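Local coordinates for protein transaminase (Bacillus megaterium, PDB 5G0A) that transfers amino groups between amines or amino acids and carbonyl acceptors with a pyridoxal-5'-phosphate cofactor, acting as an S-selective class-III omega-transaminase, at residues B[96-105]-B[338-349]; B[264-275]-B[289-300]. All blocks are in the same frame, centred on the assembly; numbering follows the deposited sequence.

Contact 1: B[96-105]-B[338-349]; sequences KAAKIIIEDI and MAAVCANLEVMM
Helices 96-105 and 338-349 run in the same general direction, their axes inclined by 33° and 9.1 Å apart at the closest, with Ala-97 and Cys-342 bringing the backbones nearest. The methyl group of Ala-97 lets the helices come this close: Cys-342 SG rests 3.5 Å from Ala-97 N, and Val-341 CG1 meets Ala-97 CB. One turn on, Ile-100 is a knob in a hole formed by Cys-342, Leu-345, Glu-346 and Met-349. CG1 lies beside the backbone N (chi1 -65°) and carries CD1 toward the Cys-342 and Glu-346 side, while CG2 faces Leu-345 CB and lies 3.6 Å from Met-349 CE. Leu-345 spreads its two methyls over Ile-101 and Ile-105, one turn apart, with CD1 against Ile-101 CG1 at 3.8 Å and CD2 against Ile-105 CD1 at 4.1 Å. Met-349 turns back at its last torsion (chi3 -64°), which folds CE over Ile-100 and leaves SD beside Asp-104 CB, 3.9 Å away. At the partly exposed border, the Lys-96 chain passes Cys-342 SG with its CB and CG and crosses Glu-346 at about a right angle; NZ pairs with Glu-346 OE2 in a salt bridge of doubtful geometry, OE2 sitting too close to the lysine chain in the model. With an alanine here, the Glu-346 carboxylate would probably lose this charged mate, and Cys-342 SG the methylenes beyond CB that lie along it. Lys-99 NZ pairs with Asp-104 OD2 through the syn lone pair. Trp-16 of the second subunit packs on Lys-96 and Lys-99, while Phe-117 of strand 112-118 touches Ala-97 and Met-338, joining both helices to the sheet. With no backbone bond between the helices, cohesion comes chiefly from interlocking aliphatic and sulfur-bearing side chains, with charge pairing at the border.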
# COMPACT_ATOMS: atom_id res chain seq x y z
N LYS B 96 28.07 28.03 -5.40
CA LYS B 96 29.16 27.74 -6.31
C LYS B 96 29.09 26.29 -6.78
O LYS B 96 29.29 26.01 -7.96
CB LYS B 96 30.51 27.99 -5.65
CG LYS B 96 31.70 27.77 -6.57
CD LYS B 96 32.94 28.34 -5.90
CE LYS B 96 34.15 27.50 -6.23
NZ LYS B 96 35.38 27.93 -5.50
N ALA B 97 28.80 25.36 -5.86
CA ALA B 97 28.77 23.95 -6.25
C ALA B 97 27.72 23.72 -7.36
O ALA B 97 27.96 22.97 -8.30
CB ALA B 97 28.48 23.04 -5.05
N ALA B 98 26.56 24.36 -7.22
CA ALA B 98 25.49 24.21 -8.20
C ALA B 98 25.89 24.86 -9.54
O ALA B 98 25.64 24.29 -10.62
CB ALA B 98 24.19 24.80 -7.67
N LYS B 99 26.52 26.03 -9.45
CA LYS B 99 27.03 26.75 -10.64
C LYS B 99 28.07 25.89 -11.40
O LYS B 99 28.03 25.80 -12.63
CB LYS B 99 27.59 28.14 -10.27
CG LYS B 99 28.19 28.92 -11.46
CD LYS B 99 29.65 28.58 -11.66
CE LYS B 99 30.31 29.43 -12.75
NZ LYS B 99 31.79 29.26 -12.72
N ILE B 100 28.98 25.25 -10.67
CA ILE B 100 29.96 24.39 -11.29
C ILE B 100 29.30 23.27 -12.07
O ILE B 100 29.65 23.01 -13.22
CB ILE B 100 30.94 23.80 -10.27
CG1 ILE B 100 31.77 24.95 -9.66
CG2 ILE B 100 31.86 22.76 -10.92
CD1 ILE B 100 32.57 24.53 -8.45
N ILE B 101 28.32 22.61 -11.45
CA ILE B 101 27.67 21.49 -12.12
C ILE B 101 26.93 21.96 -13.37
O ILE B 101 27.09 21.37 -14.43
CB ILE B 101 26.72 20.72 -11.17
CG1 ILE B 101 27.54 19.98 -10.11
CG2 ILE B 101 25.85 19.72 -11.97
CD1 ILE B 101 26.68 19.49 -8.96
N ILE B 102 26.19 23.06 -13.26
CA ILE B 102 25.31 23.49 -14.35
C ILE B 102 26.05 24.24 -15.47
O ILE B 102 25.80 23.98 -16.66
CB ILE B 102 24.09 24.29 -13.80
CG1 ILE B 102 23.17 23.31 -13.00
CG2 ILE B 102 23.30 24.99 -14.92
CD1 ILE B 102 22.19 24.00 -12.05
N GLU B 103 27.00 25.10 -15.10
CA GLU B 103 27.64 26.00 -16.06
C GLU B 103 29.07 25.64 -16.44
O GLU B 103 29.55 26.12 -17.48
CB GLU B 103 27.60 27.44 -15.56
CG GLU B 103 26.20 27.99 -15.36
CD GLU B 103 25.34 27.95 -16.62
OE1 GLU B 103 25.75 27.34 -17.62
OE2 GLU B 103 24.23 28.52 -16.60
N ASP B 104 29.77 24.86 -15.60
CA ASP B 104 31.17 24.46 -15.88
C ASP B 104 31.36 23.00 -16.30
O ASP B 104 32.32 22.65 -17.00
CB ASP B 104 32.09 24.83 -14.71
CG ASP B 104 31.98 26.29 -14.31
OD1 ASP B 104 31.61 27.13 -15.17
OD2 ASP B 104 32.26 26.60 -13.13
N ILE B 105 30.45 22.14 -15.86
CA ILE B 105 30.47 20.74 -16.25
C ILE B 105 29.46 20.44 -17.37
O ILE B 105 29.81 19.82 -18.39
CB ILE B 105 30.22 19.86 -15.00
CG1 ILE B 105 31.40 20.04 -14.02
CG2 ILE B 105 29.98 18.41 -15.40
CD1 ILE B 105 31.36 19.20 -12.75
N MET B 338 29.63 21.28 1.23
CA MET B 338 29.61 22.00 -0.04
C MET B 338 31.00 22.51 -0.42
O MET B 338 31.38 22.49 -1.59
CB MET B 338 28.59 23.14 -0.06
CG MET B 338 27.14 22.68 0.10
SD MET B 338 26.56 21.66 -1.28
CE MET B 338 26.94 20.02 -0.68
N ALA B 339 31.77 22.93 0.58
CA ALA B 339 33.19 23.29 0.33
C ALA B 339 33.97 22.11 -0.27
O ALA B 339 34.78 22.30 -1.20
CB ALA B 339 33.84 23.81 1.61
N ALA B 340 33.75 20.90 0.27
CA ALA B 340 34.32 19.67 -0.25
C ALA B 340 33.90 19.40 -1.70
O ALA B 340 34.75 19.08 -2.55
CB ALA B 340 33.97 18.49 0.65
N VAL B 341 32.60 19.51 -1.98
CA VAL B 341 32.12 19.32 -3.36
C VAL B 341 32.82 20.29 -4.32
O VAL B 341 33.31 19.88 -5.38
CB VAL B 341 30.58 19.47 -3.45
CG1 VAL B 341 30.12 19.43 -4.91
CG2 VAL B 341 29.92 18.34 -2.69
N CYS B 342 32.83 21.57 -3.95
CA CYS B 342 33.47 22.59 -4.79
C CYS B 342 34.91 22.25 -5.09
O CYS B 342 35.32 22.27 -6.25
CB CYS B 342 33.42 23.98 -4.13
SG CYS B 342 31.83 24.80 -4.12
N ALA B 343 35.66 21.89 -4.06
CA ALA B 343 37.08 21.58 -4.25
C ALA B 343 37.27 20.29 -5.06
O ALA B 343 38.13 20.22 -5.92
CB ALA B 343 37.80 21.50 -2.92
N ASN B 344 36.45 19.28 -4.78
CA ASN B 344 36.54 18.03 -5.54
C ASN B 344 36.33 18.28 -7.04
O ASN B 344 37.12 17.82 -7.88
CB ASN B 344 35.48 17.06 -5.01
CG ASN B 344 35.40 15.79 -5.82
OD1 ASN B 344 36.33 15.01 -5.86
ND2 ASN B 344 34.23 15.55 -6.41
N LEU B 345 35.28 19.04 -7.37
CA LEU B 345 34.95 19.32 -8.76
C LEU B 345 36.02 20.22 -9.41
O LEU B 345 36.33 20.06 -10.60
CB LEU B 345 33.56 19.97 -8.86
CG LEU B 345 32.42 19.03 -8.40
CD1 LEU B 345 31.05 19.68 -8.57
CD2 LEU B 345 32.50 17.70 -9.13
N GLU B 346 36.55 21.15 -8.63
CA GLU B 346 37.57 22.08 -9.17
C GLU B 346 38.84 21.32 -9.51
O GLU B 346 39.43 21.56 -10.57
CB GLU B 346 37.85 23.22 -8.18
CG GLU B 346 36.76 24.28 -8.24
CD GLU B 346 36.76 25.19 -7.04
OE1 GLU B 346 37.51 24.93 -6.09
OE2 GLU B 346 35.98 26.16 -7.06
N VAL B 347 39.24 20.40 -8.63
CA VAL B 347 40.41 19.55 -8.88
C VAL B 347 40.20 18.63 -10.08
O VAL B 347 41.07 18.50 -10.96
CB VAL B 347 40.82 18.73 -7.63
CG1 VAL B 347 41.98 17.79 -7.96
CG2 VAL B 347 41.21 19.65 -6.47
N MET B 348 39.04 17.97 -10.12
CA MET B 348 38.65 17.13 -11.23
C MET B 348 38.74 17.89 -12.57
O MET B 348 39.26 17.36 -13.54
CB MET B 348 37.23 16.61 -10.98
CG MET B 348 37.06 15.15 -11.29
SD MET B 348 35.40 14.61 -10.86
CE MET B 348 35.74 13.65 -9.37
N MET B 349 38.25 19.13 -12.62
CA MET B 349 38.30 19.93 -13.84
C MET B 349 39.72 20.38 -14.19
O MET B 349 40.17 20.24 -15.34
CB MET B 349 37.38 21.16 -13.72
CG MET B 349 35.88 20.84 -13.76
SD MET B 349 34.85 22.32 -13.73
CE MET B 349 35.28 22.97 -12.11

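Contact 2: B[264-275]-B[289-300]; sequences VLWINDEVLTGF and VQPDIITMGKGL. Unlike the reference sequence in segment 264-275: Asn-268 (reference Thr). With PLP (pyridoxal-5'-phosphate), chain K.
Pro-291 CB lies over one face of the Trp-266 indole in a CH-pi contact where the parallel strands 265-269 and 293-296 begin, 4.0 Å from the centroid of the six-membered ring. Trp-266 NE1 bonds to Thr-236. Asp-292 OD2 takes the Trp-266 N-H on its anti side at 2.8 Å and also pairs with Arg-256. Ile-267 and Ile-293 lie side by side, pointing the same way. On the sheet face that carries them, Thr-295 OG1, set between its backbone N and carbonyl carbon (chi1 51°), gives a weak bond to Asp-269 OD1. The same oxygen accepts from Val-271 N in an Asx turn, helping fix the carboxylate while OD2 lies 2.8 Å from PLP N1 and bonds to His-149. Val-271 CG1 packs against the pyridine ring, 3.6 Å from PLP C4, and Lys-298 NZ is covalently joined to C4A. Phe-275 takes Leu-300 CA over one face, while Met-296 SD, from the end of strand 293-296, comes to the ring edge, 3.6 Å from CZ, in a Met-aromatic contact. The aspartate at the pyridine nitrogen, closing one strand, and the C4A-bound lysine just past its neighbour are the hallmark of the fold type I PLP-dependent active site.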
# COMPACT_ATOMS: atom_id res chain seq x y z
N VAL B 264 6.30 10.63 -20.18
CA VAL B 264 6.76 10.15 -18.85
C VAL B 264 8.18 10.69 -18.67
O VAL B 264 8.92 10.84 -19.65
CB VAL B 264 6.70 8.60 -18.84
CG1 VAL B 264 7.52 7.96 -17.73
CG2 VAL B 264 5.24 8.13 -18.82
N LEU B 265 8.54 11.05 -17.44
CA LEU B 265 9.90 11.50 -17.17
C LEU B 265 10.93 10.36 -17.21
O LEU B 265 10.60 9.20 -16.97
CB LEU B 265 9.96 12.24 -15.81
CG LEU B 265 9.13 13.50 -15.64
CD1 LEU B 265 9.24 14.00 -14.19
CD2 LEU B 265 9.54 14.60 -16.65
N TRP B 266 12.18 10.72 -17.53
CA TRP B 266 13.30 9.82 -17.40
C TRP B 266 14.28 10.34 -16.34
O TRP B 266 14.85 11.42 -16.47
CB TRP B 266 14.01 9.58 -18.77
CG TRP B 266 15.28 8.78 -18.65
CD1 TRP B 266 15.50 7.69 -17.84
CD2 TRP B 266 16.50 8.99 -19.37
NE1 TRP B 266 16.79 7.23 -18.00
CE2 TRP B 266 17.42 8.01 -18.93
CE3 TRP B 266 16.92 9.92 -20.35
CZ2 TRP B 266 18.73 7.93 -19.42
CZ3 TRP B 266 18.23 9.83 -20.83
CH2 TRP B 266 19.11 8.85 -20.36
N ILE B 267 14.40 9.58 -15.25
CA ILE B 267 15.38 9.86 -14.21
C ILE B 267 16.54 8.93 -14.47
O ILE B 267 16.39 7.71 -14.45
CB ILE B 267 14.82 9.53 -12.79
CG1 ILE B 267 13.54 10.33 -12.50
CG2 ILE B 267 15.94 9.77 -11.75
CD1 ILE B 267 12.79 9.86 -11.24
N ASN B 268 17.74 9.48 -14.71
CA ASN B 268 18.90 8.60 -14.68
C ASN B 268 19.68 8.77 -13.38
O ASN B 268 20.01 9.88 -12.99
CB ASN B 268 19.84 8.75 -15.89
CG ASN B 268 20.85 7.64 -15.93
OD1 ASN B 268 20.49 6.44 -15.96
ND2 ASN B 268 22.14 8.00 -15.89
N ASP B 269 19.93 7.64 -12.73
CA ASP B 269 20.61 7.60 -11.45
C ASP B 269 22.12 7.57 -11.72
O ASP B 269 22.65 6.55 -12.18
CB ASP B 269 20.17 6.34 -10.67
CG ASP B 269 20.72 6.31 -9.24
OD1 ASP B 269 21.63 7.09 -8.91
OD2 ASP B 269 20.21 5.49 -8.45
N GLU B 270 22.78 8.70 -11.45
CA GLU B 270 24.21 8.85 -11.69
C GLU B 270 25.01 8.78 -10.41
O GLU B 270 26.15 9.25 -10.37
CB GLU B 270 24.50 10.21 -12.34
CG GLU B 270 24.06 10.36 -13.81
CD GLU B 270 24.96 9.60 -14.79
OE1 GLU B 270 26.13 9.27 -14.46
OE2 GLU B 270 24.50 9.33 -15.93
N VAL B 271 24.44 8.24 -9.34
CA VAL B 271 25.18 8.24 -8.07
C VAL B 271 26.48 7.46 -8.21
O VAL B 271 27.51 7.89 -7.71
CB VAL B 271 24.35 7.65 -6.90
CG1 VAL B 271 25.24 7.42 -5.66
CG2 VAL B 271 23.21 8.60 -6.56
N LEU B 272 26.43 6.32 -8.91
CA LEU B 272 27.65 5.57 -9.14
C LEU B 272 28.40 5.98 -10.42
O LEU B 272 29.63 6.14 -10.38
CB LEU B 272 27.39 4.07 -9.10
CG LEU B 272 28.64 3.18 -9.04
CD1 LEU B 272 28.45 2.02 -8.07
CD2 LEU B 272 29.00 2.71 -10.44
N THR B 273 27.68 6.16 -11.52
CA THR B 273 28.38 6.44 -12.80
C THR B 273 28.82 7.89 -12.98
O THR B 273 29.49 8.22 -13.97
CB THR B 273 27.52 6.05 -14.02
OG1 THR B 273 26.26 6.74 -13.92
CG2 THR B 273 27.30 4.53 -14.05
N GLY B 274 28.43 8.75 -12.04
CA GLY B 274 28.70 10.16 -12.14
C GLY B 274 30.14 10.56 -11.88
O GLY B 274 30.91 9.83 -11.26
N PHE B 275 30.48 11.75 -12.35
CA PHE B 275 31.77 12.40 -12.06
C PHE B 275 32.99 11.62 -12.49
O PHE B 275 33.88 11.31 -11.70
CB PHE B 275 31.81 12.92 -10.60
CG PHE B 275 30.72 13.89 -10.33
CD1 PHE B 275 30.81 15.19 -10.79
CD2 PHE B 275 29.51 13.45 -9.73
CE1 PHE B 275 29.77 16.09 -10.61
CE2 PHE B 275 28.46 14.35 -9.56
CZ PHE B 275 28.59 15.66 -9.97
N VAL B 289 22.01 11.42 -25.38
CA VAL B 289 20.70 11.83 -24.90
C VAL B 289 20.80 12.68 -23.63
O VAL B 289 21.88 12.86 -23.07
CB VAL B 289 19.74 10.63 -24.65
CG1 VAL B 289 19.30 10.01 -25.97
CG2 VAL B 289 20.38 9.58 -23.73
N GLN B 290 19.67 13.22 -23.21
CA GLN B 290 19.63 14.06 -22.03
C GLN B 290 18.41 13.61 -21.22
O GLN B 290 17.32 13.43 -21.78
CB GLN B 290 19.55 15.55 -22.40
CG GLN B 290 20.88 16.06 -22.99
CD GLN B 290 20.88 17.53 -23.42
OE1 GLN B 290 20.17 18.36 -22.86
NE2 GLN B 290 21.71 17.84 -24.42
N PRO B 291 18.60 13.41 -19.91
CA PRO B 291 17.50 13.01 -19.04
C PRO B 291 16.68 14.20 -18.55
O PRO B 291 17.00 15.36 -18.87
CB PRO B 291 18.24 12.35 -17.85
CG PRO B 291 19.50 13.19 -17.74
CD PRO B 291 19.89 13.50 -19.17
N ASP B 292 15.63 13.92 -17.76
CA ASP B 292 14.83 14.97 -17.14
C ASP B 292 15.35 15.30 -15.74
O ASP B 292 15.22 16.42 -15.25
CB ASP B 292 13.37 14.52 -17.04
CG ASP B 292 12.74 14.33 -18.41
OD1 ASP B 292 12.46 15.36 -19.07
OD2 ASP B 292 12.55 13.18 -18.83
N ILE B 293 15.90 14.28 -15.09
CA ILE B 293 16.42 14.40 -13.72
C ILE B 293 17.60 13.45 -13.60
O ILE B 293 17.56 12.33 -14.14
CB ILE B 293 15.36 13.94 -12.66
CG1 ILE B 293 14.10 14.81 -12.71
CG2 ILE B 293 15.95 13.94 -11.25
CD1 ILE B 293 12.93 14.27 -11.88
N ILE B 294 18.67 13.89 -12.91
CA ILE B 294 19.70 12.94 -12.44
C ILE B 294 19.90 13.03 -10.93
O ILE B 294 19.64 14.06 -10.31
CB ILE B 294 21.08 13.05 -13.14
CG1 ILE B 294 21.82 14.36 -12.76
CG2 ILE B 294 20.93 12.77 -14.65
CD1 ILE B 294 23.24 14.42 -13.35
N THR B 295 20.35 11.91 -10.37
CA THR B 295 20.71 11.82 -8.96
C THR B 295 22.21 11.59 -8.84
O THR B 295 22.81 10.89 -9.67
CB THR B 295 19.94 10.69 -8.25
OG1 THR B 295 20.08 9.48 -9.00
CG2 THR B 295 18.46 11.04 -8.15
N MET B 296 22.80 12.17 -7.80
CA MET B 296 24.27 12.19 -7.61
C MET B 296 24.63 11.92 -6.16
O MET B 296 23.85 12.20 -5.25
CB MET B 296 24.85 13.55 -8.02
CG MET B 296 24.70 13.88 -9.50
SD MET B 296 24.95 15.62 -9.85
CE MET B 296 23.35 16.28 -9.41
N GLY B 297 25.83 11.39 -5.98
CA GLY B 297 26.41 11.05 -4.67
C GLY B 297 27.84 10.60 -4.99
O GLY B 297 28.37 10.95 -6.05
N LYS B 298 28.46 9.86 -4.07
CA LYS B 298 29.77 9.18 -4.32
C LYS B 298 30.83 10.12 -4.90
O LYS B 298 31.42 10.91 -4.15
CB LYS B 298 29.55 7.91 -5.15
CG LYS B 298 28.72 6.88 -4.38
CD LYS B 298 28.56 5.54 -5.11
CE LYS B 298 28.02 4.41 -4.19
NZ LYS B 298 26.72 3.93 -4.68
N GLY B 299 31.02 10.08 -6.22
CA GLY B 299 32.00 10.98 -6.89
C GLY B 299 31.71 12.48 -6.85
O GLY B 299 32.59 13.29 -7.15
N LEU B 300 30.47 12.84 -6.48
CA LEU B 300 30.11 14.24 -6.24
C LEU B 300 31.07 14.97 -5.29
O LEU B 300 31.44 16.14 -5.53
CB LEU B 300 28.66 14.32 -5.70
CG LEU B 300 28.16 15.72 -5.30
CD1 LEU B 300 28.10 16.69 -6.48
CD2 LEU B 300 26.82 15.67 -4.55
N1 PLP K . 22.12 4.76 -6.53
C2 PLP K . 23.15 4.07 -7.06
C2A PLP K . 23.15 3.73 -8.53
C3 PLP K . 24.31 3.70 -6.21
O3 PLP K . 25.38 3.05 -6.70
C4 PLP K . 24.29 4.08 -4.79
C4A PLP K . 25.49 3.76 -3.89
C5 PLP K . 23.08 4.80 -4.33
C6 PLP K . 22.05 5.08 -5.22
C5A PLP K . 22.88 5.19 -2.88
O4P PLP K . 23.86 6.08 -2.39
P PLP K . 24.12 6.10 -0.79
O1P PLP K . 25.05 7.28 -0.69
O2P PLP K . 22.79 6.29 -0.07
O3P PLP K . 24.77 4.79 -0.46
O HOH W 1 27.15 11.17 -8.71
O HOH W 2 29.58 9.40 -8.68

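Of the contact segments, the one on helix 92-105 comes first; it leads into strand 112-118, an outer strand of the seven-stranded mixed sheet. The chain then lays down strands 140-144, 189-192 and 231-236 before contact 2 closes a short connection between 264-275 and 289-300, next to the cofactor. It continues through strand 308-313 to helix 335-350, where contact 1 closes a loop spanning more than two hundred residues. Contact 2 is therefore nested within contact 1. The two also touch directly: Asn-344 ND2 probably hydrogen-bonds to Gly-299 O and, more weakly, to Leu-300 O, and Leu-345 CD2 packs against Phe-275 CD1. This seam joins the helix pair to the cofactor-bearing end of the central sheet.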